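Local coordinates for protein glycogen synthase (PDB 6GNF) that belongs to the bacterial glycogen and starch synthase family of two-domain GT-B glycosyltransferases and holds adenosine-5'-diphosphate and a glycan, at residues 131-136 and 215-220; 195-200 and 534-539; 372-377 and 494-499. All blocks are in the same frame, centred on the assembly; numbering follows the deposited sequence.

Contact 1 (131-136 and 215-220); sequences DNVERF and DALNLP
Val133 and Glu134, in the first turn of helix 132-144, meet Ala216 and Leu217 of the loop between strand 208-209 and helix 224-227 in a small, mainly apolar helix-to-loop contact within the N-terminal domain. No hydrogen bond spans it; methyl groups do most of the touching, and a single one illustrates how. CG1 of Val133 stands opposite the backbone N (chi1 165°) and is thereby aimed at the loop, where it lies 4.0 Å from the CB of Ala216 and 4.0 Å from the CD2 of Leu217. The Val133 and Leu217 side chains cross at about a right angle and meet through these methyl ends alone. The small Ala216 lets the backbones come near: its CA is 6.6 Å from the CA of Glu134.

Glu134 begins by heading past the loop, but a bend at chi2 (81°) brings its carboxylate back, and OE1 comes to 3.8 Å from the CB of Ala216. The CB of Ala216 thus faces two consecutive residues of the helix, meeting a methyl of Val133 and a carboxylate oxygen of Glu134. The second of these is van der Waals contact only; the charge of OE1 is met by a salt bridge with Lys213, just before the loop segment, so that one side chain combines an apolar touch with an ionic tie to the same stretch of chain.

Around the contact, Trp257 of helix 257-264 touches Val133, Leu217 and Phe136, helix 177-186 receives Leu219 and bonds the O of Leu217 through Tyr180, and Tyr82 of strand 72-82 packs against Glu134.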
loop_
_atom_site.group_PDB
_atom_site.type_symbol
_atom_site.label_atom_id
_atom_site.label_comp_id
_atom_site.label_asym_id
_atom_site.label_seq_id
_atom_site.Cartn_x
_atom_site.Cartn_y
_atom_site.Cartn_z
ATOM N N ASP A 131 -11.624 -6.535 17.731
ATOM C CA ASP A 131 -10.469 -6.462 18.609
ATOM C C ASP A 131 -9.197 -5.954 17.922
ATOM O O ASP A 131 -8.086 -6.261 18.375
ATOM C CB ASP A 131 -10.220 -7.843 19.263
ATOM C CG ASP A 131 -9.659 -8.879 18.283
ATOM O OD1 ASP A 131 -10.107 -8.875 17.114
ATOM O OD2 ASP A 131 -8.811 -9.711 18.688
ATOM N N ASN A 132 -9.336 -5.164 16.858
ATOM C CA ASN A 132 -8.151 -4.617 16.193
ATOM C C ASN A 132 -7.323 -3.705 17.085
ATOM O O ASN A 132 -6.091 -3.631 16.923
ATOM C CB ASN A 132 -8.512 -3.900 14.889
ATOM C CG ASN A 132 -8.539 -4.847 13.685
ATOM O OD1 ASN A 132 -8.147 -6.030 13.756
ATOM N ND2 ASN A 132 -8.975 -4.317 12.555
ATOM N N VAL A 133 -7.992 -3.003 17.996
ATOM C CA VAL A 133 -7.306 -2.190 18.995
ATOM C C VAL A 133 -6.313 -3.057 19.766
ATOM O O VAL A 133 -5.135 -2.733 19.842
ATOM C CB VAL A 133 -8.302 -1.526 19.968
ATOM C CG1 VAL A 133 -7.606 -0.983 21.212
ATOM C CG2 VAL A 133 -9.067 -0.411 19.263
ATOM N N GLU A 134 -6.790 -4.159 20.328
ATOM C CA GLU A 134 -5.938 -5.007 21.150
ATOM C C GLU A 134 -4.850 -5.689 20.316
ATOM O O GLU A 134 -3.696 -5.750 20.726
ATOM C CB GLU A 134 -6.780 -6.038 21.900
ATOM C CG GLU A 134 -7.671 -5.456 22.981
ATOM C CD GLU A 134 -8.977 -4.864 22.459
ATOM O OE1 GLU A 134 -9.796 -4.371 23.273
ATOM O OE2 GLU A 134 -9.206 -4.857 21.227
ATOM N N ARG A 135 -5.217 -6.185 19.137
ATOM C CA ARG A 135 -4.294 -6.900 18.255
ATOM C C ARG A 135 -3.112 -6.057 17.817
ATOM O O ARG A 135 -1.976 -6.532 17.815
ATOM C CB ARG A 135 -5.026 -7.408 17.003
ATOM C CG ARG A 135 -5.666 -8.781 17.171
ATOM C CD ARG A 135 -6.852 -9.003 16.243
ATOM N NE ARG A 135 -6.610 -8.551 14.877
ATOM C CZ ARG A 135 -6.203 -9.309 13.864
ATOM N NH1 ARG A 135 -5.958 -10.604 14.022
ATOM N NH2 ARG A 135 -6.038 -8.753 12.667
ATOM N N PHE A 136 -3.364 -4.810 17.439
ATOM C CA PHE A 136 -2.303 -3.975 16.895
ATOM C C PHE A 136 -1.537 -3.187 17.954
ATOM O O PHE A 136 -0.344 -2.946 17.793
ATOM C CB PHE A 136 -2.836 -3.080 15.776
ATOM C CG PHE A 136 -3.375 -3.853 14.605
ATOM C CD1 PHE A 136 -2.682 -4.946 14.097
ATOM C CD2 PHE A 136 -4.581 -3.501 14.014
ATOM C CE1 PHE A 136 -3.183 -5.666 13.026
ATOM C CE2 PHE A 136 -5.084 -4.221 12.933
ATOM C CZ PHE A 136 -4.388 -5.305 12.445
ATOM N N ASP A 215 -8.729 2.637 27.609
ATOM C CA ASP A 215 -8.164 1.807 28.670
ATOM C C ASP A 215 -7.438 0.592 28.099
ATOM O O ASP A 215 -6.542 0.053 28.732
ATOM C CB ASP A 215 -9.252 1.356 29.652
ATOM C CG ASP A 215 -9.805 2.495 30.487
ATOM O OD1 ASP A 215 -9.101 3.509 30.652
ATOM O OD2 ASP A 215 -10.943 2.372 30.999
ATOM N N ALA A 216 -7.865 0.135 26.926
ATOM C CA ALA A 216 -7.252 -1.013 26.286
ATOM C C ALA A 216 -5.828 -0.758 25.799
ATOM O O ALA A 216 -5.113 -1.714 25.497
ATOM C CB ALA A 216 -8.117 -1.490 25.128
ATOM N N LEU A 217 -5.422 0.502 25.700
ATOM C CA LEU A 217 -4.066 0.840 25.247
ATOM C C LEU A 217 -2.990 0.685 26.324
ATOM O O LEU A 217 -1.816 0.604 26.002
ATOM C CB LEU A 217 -4.045 2.273 24.702
ATOM C CG LEU A 217 -5.033 2.546 23.562
ATOM C CD1 LEU A 217 -4.896 3.976 23.072
ATOM C CD2 LEU A 217 -4.818 1.568 22.420
ATOM N N ASN A 218 -3.393 0.629 27.591
ATOM C CA ASN A 218 -2.455 0.617 28.724
ATOM C C ASN A 218 -1.422 1.725 28.662
ATOM O O ASN A 218 -0.217 1.467 28.804
ATOM C CB ASN A 218 -1.740 -0.730 28.842
ATOM C CG ASN A 218 -2.694 -1.865 29.109
ATOM O OD1 ASN A 218 -3.219 -2.015 30.214
ATOM N ND2 ASN A 218 -2.898 -2.699 28.103
ATOM N N LEU A 219 -1.908 2.942 28.445
ATOM C CA LEU A 219 -1.073 4.118 28.466
ATOM C C LEU A 219 -1.635 5.094 29.480
ATOM O O LEU A 219 -2.855 5.221 29.619
ATOM C CB LEU A 219 -1.051 4.770 27.095
ATOM C CG LEU A 219 -0.270 4.046 26.011
ATOM C CD1 LEU A 219 -0.597 4.644 24.657
ATOM C CD2 LEU A 219 1.227 4.121 26.274
ATOM N N PRO A 220 -0.749 5.832 30.158
ATOM C CA PRO A 220 -1.221 6.830 31.098
ATOM C C PRO A 220 -1.853 8.038 30.407
ATOM O O PRO A 220 -1.793 8.157 29.183
ATOM C CB PRO A 220 0.043 7.216 31.863
ATOM C CG PRO A 220 1.160 6.931 30.927
ATOM C CD PRO A 220 0.720 5.812 30.040
#

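Contact 2 (195-200 and 534-539); sequences KTVMLL and DIFEQL
The C-terminal helix of a GT-B glycosyltransferase returning to the N-terminal domain is seen here where Phe536 and Leu539 of helix 526-540 cover Val197 and Lys195 of strand 195-200. The strand runs inside the large mixed sheet, and the helix segment lies over it with the axes 10.0 Å apart and the two N-to-C directions 144° from each other, nearer antiparallel than crossed.

Val197 is at the centre of the apolar contact. Its CG2 reaches between two residues of the helix, 3.5 Å from the CD1 of Leu539 and 4.0 Å from the CE1 of Phe536. The first of these separations is tighter than usual for two methyl carbons, a sign of close fit at this point. The Phe536 ring, met obliquely by that methyl, also touches Ile166 and Val168 of the adjoining strand 166-170, so one aromatic side chain spans two strands.

At the start of the strand the character changes. The aliphatic part of Lys195 lies across Leu539, with its CG 4.2 Å from the CB of that leucine. A turn at chi2 (-67°) then carries the chain over the helix backbone, and CE comes to 3.4 Å from the O of Leu539. NZ stays at 3.9 Å from the same oxygen, too long for a hydrogen bond, so this is proximity of a positive end to a carbonyl rather than a bond.

Met198 and Leu200 pack against Leu258 and Phe262 of helix 257-264 on the sheet's other face. Helices on both faces of the sheet, whose strands here run parallel, make the three-layer sandwich of a Rossmann-like domain, and a last helix that crosses back from the second domain to join it is a hallmark of the GT-B fold.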
loop_
_atom_site.group_PDB
_atom_site.type_symbol
_atom_site.label_atom_id
_atom_site.label_comp_id
_atom_site.label_asym_id
_atom_site.label_seq_id
_atom_site.Cartn_x
_atom_site.Cartn_y
_atom_site.Cartn_z
ATOM N N LYS A 195 15.454 5.806 17.726
ATOM C CA LYS A 195 14.645 6.779 16.993
ATOM C C LYS A 195 13.433 6.099 16.370
ATOM O O LYS A 195 13.468 4.894 16.084
ATOM C CB LYS A 195 15.475 7.440 15.897
ATOM C CG LYS A 195 16.733 8.131 16.392
ATOM C CD LYS A 195 16.416 9.341 17.258
ATOM C CE LYS A 195 17.665 9.855 17.953
ATOM N NZ LYS A 195 17.406 11.157 18.616
ATOM N N THR A 196 12.363 6.863 16.169
ATOM C CA THR A 196 11.197 6.341 15.477
ATOM C C THR A 196 10.892 7.177 14.251
ATOM O O THR A 196 10.970 8.409 14.285
ATOM C CB THR A 196 9.946 6.321 16.366
ATOM O OG1 THR A 196 9.661 7.643 16.805
ATOM C CG2 THR A 196 10.169 5.451 17.568
ATOM N N VAL A 197 10.517 6.487 13.184
ATOM C CA VAL A 197 10.094 7.124 11.961
ATOM C C VAL A 197 8.699 6.612 11.636
ATOM O O VAL A 197 8.490 5.405 11.539
ATOM C CB VAL A 197 11.063 6.809 10.808
ATOM C CG1 VAL A 197 10.501 7.281 9.474
ATOM C CG2 VAL A 197 12.409 7.458 11.070
ATOM N N MET A 198 7.773 7.544 11.443
ATOM C CA MET A 198 6.419 7.224 11.052
ATOM C C MET A 198 6.406 7.231 9.523
ATOM O O MET A 198 6.634 8.265 8.906
ATOM C CB MET A 198 5.479 8.287 11.629
ATOM C CG MET A 198 4.028 7.888 11.753
ATOM S SD MET A 198 3.811 6.527 12.921
ATOM C CE MET A 198 2.935 5.411 11.815
ATOM N N LEU A 199 6.254 6.060 8.914
ATOM C CA LEU A 199 6.162 5.967 7.461
ATOM C C LEU A 199 4.717 5.781 7.068
ATOM O O LEU A 199 4.127 4.728 7.300
ATOM C CB LEU A 199 7.017 4.827 6.916
ATOM C CG LEU A 199 7.036 4.659 5.388
ATOM C CD1 LEU A 199 7.353 5.974 4.685
ATOM C CD2 LEU A 199 8.035 3.596 4.969
ATOM N N LEU A 200 4.156 6.820 6.458
ATOM C CA LEU A 200 2.751 6.847 6.103
ATOM C C LEU A 200 2.565 6.353 4.677
ATOM O O LEU A 200 3.201 6.870 3.751
ATOM C CB LEU A 200 2.218 8.274 6.232
ATOM C CG LEU A 200 0.811 8.520 5.688
ATOM C CD1 LEU A 200 -0.227 7.813 6.553
ATOM C CD2 LEU A 200 0.528 10.015 5.600
ATOM N N ASP A 534 19.935 8.770 4.047
ATOM C CA ASP A 534 20.287 10.153 4.416
ATOM C C ASP A 534 19.465 10.678 5.577
ATOM O O ASP A 534 20.009 11.259 6.512
ATOM C CB ASP A 534 20.129 11.099 3.232
ATOM C CG ASP A 534 21.264 10.964 2.232
ATOM O OD1 ASP A 534 22.168 10.131 2.476
ATOM O OD2 ASP A 534 21.263 11.688 1.207
ATOM N N ILE A 535 18.155 10.485 5.500
ATOM C CA ILE A 535 17.265 10.878 6.583
ATOM C C ILE A 535 17.605 10.132 7.869
ATOM O O ILE A 535 17.715 10.762 8.920
ATOM C CB ILE A 535 15.790 10.702 6.174
ATOM C CG1 ILE A 535 15.388 11.876 5.279
ATOM C CG2 ILE A 535 14.874 10.658 7.389
ATOM C CD1 ILE A 535 14.215 11.596 4.379
ATOM N N PHE A 536 17.834 8.822 7.768
ATOM C CA PHE A 536 18.189 8.016 8.938
ATOM C C PHE A 536 19.493 8.485 9.570
ATOM O O PHE A 536 19.586 8.585 10.790
ATOM C CB PHE A 536 18.300 6.522 8.591
ATOM C CG PHE A 536 17.004 5.871 8.168
ATOM C CD1 PHE A 536 15.767 6.374 8.553
ATOM C CD2 PHE A 536 17.032 4.718 7.398
ATOM C CE1 PHE A 536 14.594 5.749 8.154
ATOM C CE2 PHE A 536 15.860 4.087 7.002
ATOM C CZ PHE A 536 14.637 4.603 7.383
ATOM N N GLU A 537 20.484 8.804 8.746
ATOM C CA GLU A 537 21.784 9.250 9.256
ATOM C C GLU A 537 21.701 10.576 10.005
ATOM O O GLU A 537 22.442 10.790 10.960
ATOM C CB GLU A 537 22.822 9.330 8.137
ATOM C CG GLU A 537 23.474 7.984 7.847
ATOM C CD GLU A 537 24.250 7.942 6.537
ATOM O OE1 GLU A 537 24.341 8.974 5.819
ATOM O OE2 GLU A 537 24.763 6.848 6.213
ATOM N N GLN A 538 20.813 11.463 9.564
ATOM C CA GLN A 538 20.573 12.734 10.255
ATOM C C GLN A 538 19.943 12.533 11.628
ATOM O O GLN A 538 20.245 13.265 12.568
ATOM C CB GLN A 538 19.674 13.650 9.418
ATOM C CG GLN A 538 20.289 14.266 8.172
ATOM C CD GLN A 538 21.713 14.731 8.385
ATOM O OE1 GLN A 538 21.953 15.834 8.883
ATOM N NE2 GLN A 538 22.663 13.877 8.049
ATOM N N LEU A 539 19.053 11.552 11.740
ATOM C CA LEU A 539 18.382 11.259 13.009
ATOM C C LEU A 539 19.338 10.764 14.083
ATOM O O LEU A 539 19.264 11.211 15.226
ATOM C CB LEU A 539 17.284 10.211 12.818
ATOM C CG LEU A 539 16.003 10.664 12.133
ATOM C CD1 LEU A 539 15.066 9.475 11.982
ATOM C CD2 LEU A 539 15.334 11.771 12.925
#

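Contact 3 (372-377 and 494-499); sequences MPKLKQ and AMIVGM
Leu375 and Lys374, in the short helix 372-375, face Ile496 and Met499 of the long helix 485-503, and the conformations of these four side chains decide what meets what. Leu375 leaves its helix obliquely to the partner, and its CD2 branch closes the distance. That methyl lies 3.7 Å from the CE of Met499 and 4.0 Å from its SD, and a longer 4.2 Å from the CG1 of Ile496. Thus one leucine branch sits against two residues placed almost a turn apart on the opposite helix.

Met499 is extended as far as its sulfur and then folds at chi3 (73°), which turns the CE methyl to the CD2 of Leu375. The two side chains cross at about a right angle, so the methionine end lies athwart the leucine rather than alongside it.

Ile496 works the other way. Its CG1 arm stretches nearly straight (chi2 162°), sending CD1 to the root of Lys374, 3.8 Å from that residue's CB, while the CG1 behind it borders Leu375. Lys374 therefore presents its first carbon to the apolar contact and carries its charge along to an earlier turn of the same helix. The chain bends at chi2 and again at chi4 (84°), and NZ reaches a salt bridge with OD1 of Asp493, just before the helix segment, and a weak hydrogen bond with OE1 of Gln489 a turn earlier. The aliphatic base and the ammonium end of Lys374 thus both meet helix 485-503.

Beside them, Met495 packs on Val367 and Ile368 of helix 365-370. Helices 365-370 and 372-375 lie in the connection from strand 352-356 to its parallel neighbour 381-385, a beta-alpha-beta crossover of the Rossmann-like C-terminal domain, and helix 485-503, following the last strand of that sheet, packs against the helices of this crossover.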
loop_
_atom_site.group_PDB
_atom_site.type_symbol
_atom_site.label_atom_id
_atom_site.label_comp_id
_atom_site.label_asym_id
_atom_site.label_seq_id
_atom_site.Cartn_x
_atom_site.Cartn_y
_atom_site.Cartn_z
ATOM N N MET A 372 -18.578 2.868 -19.729
ATOM C CA MET A 372 -18.717 1.941 -20.864
ATOM C C MET A 372 -19.554 2.469 -22.030
ATOM O O MET A 372 -19.137 2.338 -23.180
ATOM C CB MET A 372 -19.264 0.586 -20.396
ATOM C CG MET A 372 -18.276 -0.219 -19.566
ATOM S SD MET A 372 -16.926 -0.895 -20.555
ATOM C CE MET A 372 -15.646 -1.069 -19.314
ATOM N N PRO A 373 -20.718 3.087 -21.745
ATOM C CA PRO A 373 -21.521 3.620 -22.853
ATOM C C PRO A 373 -20.754 4.610 -23.732
ATOM O O PRO A 373 -20.917 4.597 -24.952
ATOM C CB PRO A 373 -22.688 4.315 -22.143
ATOM C CG PRO A 373 -22.781 3.644 -20.813
ATOM C CD PRO A 373 -21.372 3.308 -20.441
ATOM N N LYS A 374 -19.903 5.433 -23.123
ATOM C CA LYS A 374 -19.105 6.406 -23.870
ATOM C C LYS A 374 -17.839 5.809 -24.485
ATOM O O LYS A 374 -17.250 6.403 -25.382
ATOM C CB LYS A 374 -18.705 7.575 -22.970
ATOM C CG LYS A 374 -19.858 8.477 -22.548
ATOM C CD LYS A 374 -19.377 9.908 -22.345
ATOM C CE LYS A 374 -20.460 10.805 -21.768
ATOM N NZ LYS A 374 -20.522 10.679 -20.287
ATOM N N LEU A 375 -17.386 4.676 -23.963
ATOM C CA LEU A 375 -16.101 4.108 -24.383
ATOM C C LEU A 375 -16.112 3.498 -25.785
ATOM O O LEU A 375 -15.090 3.501 -26.482
ATOM C CB LEU A 375 -15.614 3.065 -23.373
ATOM C CG LEU A 375 -15.095 3.604 -22.039
ATOM C CD1 LEU A 375 -14.711 2.449 -21.127
ATOM C CD2 LEU A 375 -13.918 4.549 -22.236
ATOM N N LYS A 376 -17.257 2.975 -26.209
ATOM C CA LYS A 376 -17.335 2.318 -27.513
ATOM C C LYS A 376 -16.885 3.249 -28.641
ATOM O O LYS A 376 -16.304 2.802 -29.629
ATOM C CB LYS A 376 -18.747 1.798 -27.793
ATOM C CG LYS A 376 -18.759 0.733 -28.874
ATOM C CD LYS A 376 -20.106 0.047 -29.021
ATOM C CE LYS A 376 -19.977 -1.188 -29.903
ATOM N NZ LYS A 376 -21.275 -1.608 -30.502
ATOM N N GLN A 377 -17.144 4.544 -28.473
ATOM C CA GLN A 377 -16.739 5.569 -29.435
ATOM C C GLN A 377 -15.223 5.633 -29.661
ATOM O O GLN A 377 -14.773 6.039 -30.731
ATOM C CB GLN A 377 -17.245 6.945 -28.968
ATOM C CG GLN A 377 -18.766 7.098 -28.923
ATOM C CD GLN A 377 -19.449 6.955 -30.284
ATOM O OE1 GLN A 377 -18.797 6.765 -31.312
ATOM N NE2 GLN A 377 -20.771 7.073 -30.294
ATOM N N ALA A 494 -13.697 12.995 -17.043
ATOM C CA ALA A 494 -12.319 13.319 -16.675
ATOM C C ALA A 494 -11.335 12.214 -17.085
ATOM O O ALA A 494 -10.224 12.500 -17.539
ATOM C CB ALA A 494 -12.232 13.583 -15.183
ATOM N N MET A 495 -11.752 10.960 -16.935
ATOM C CA MET A 495 -10.924 9.820 -17.326
ATOM C C MET A 495 -10.739 9.800 -18.837
ATOM O O MET A 495 -9.630 9.655 -19.335
ATOM C CB MET A 495 -11.568 8.506 -16.861
ATOM C CG MET A 495 -10.791 7.249 -17.232
ATOM S SD MET A 495 -11.611 5.734 -16.696
ATOM C CE MET A 495 -12.977 5.665 -17.850
ATOM N N ILE A 496 -11.837 9.969 -19.559
ATOM C CA ILE A 496 -11.829 9.884 -21.020
ATOM C C ILE A 496 -10.965 10.968 -21.674
ATOM O O ILE A 496 -10.351 10.729 -22.713
ATOM C CB ILE A 496 -13.268 9.901 -21.573
ATOM C CG1 ILE A 496 -13.959 8.577 -21.219
ATOM C CG2 ILE A 496 -13.281 10.110 -23.081
ATOM C CD1 ILE A 496 -15.468 8.616 -21.311
ATOM N N VAL A 497 -10.908 12.151 -21.070
ATOM C CA VAL A 497 -9.997 13.198 -21.533
ATOM C C VAL A 497 -8.560 12.673 -21.580
ATOM O O VAL A 497 -7.855 12.879 -22.575
ATOM C CB VAL A 497 -10.090 14.472 -20.654
ATOM C CG1 VAL A 497 -8.895 15.394 -20.873
ATOM C CG2 VAL A 497 -11.387 15.216 -20.948
ATOM N N GLY A 498 -8.140 11.984 -20.520
ATOM C CA GLY A 498 -6.806 11.393 -20.469
ATOM C C GLY A 498 -6.613 10.300 -21.501
ATOM O O GLY A 498 -5.582 10.249 -22.172
ATOM N N MET A 499 -7.616 9.447 -21.658
ATOM C CA MET A 499 -7.537 8.343 -22.618
ATOM C C MET A 499 -7.419 8.868 -24.047
ATOM O O MET A 499 -6.646 8.338 -24.845
ATOM C CB MET A 499 -8.754 7.421 -22.485
ATOM C CG MET A 499 -8.805 6.680 -21.158
ATOM S SD MET A 499 -10.374 5.845 -20.873
ATOM C CE MET A 499 -10.235 4.476 -22.018
#

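In the fold
Contacts 1 and 2 belong to the N-terminal half of the fold, with centres 25 Å apart; helix 257-264 is a neighbour of both. Contact 3 lies across the chain's centre, in the C-terminal domain with its six-stranded parallel sheet, its centre 47 Å from that of contact 1 and 43 Å from that of contact 2. Along the chain, contacts 1 and 2 interleave, since strand 195-200 comes before residues 215-220, and contact 3 forms wholly between residues 200 and 534. Contacts 1 and 3 each join parts of a single domain, whereas contact 2 brings the chain end back to the first, as expected of GT-B.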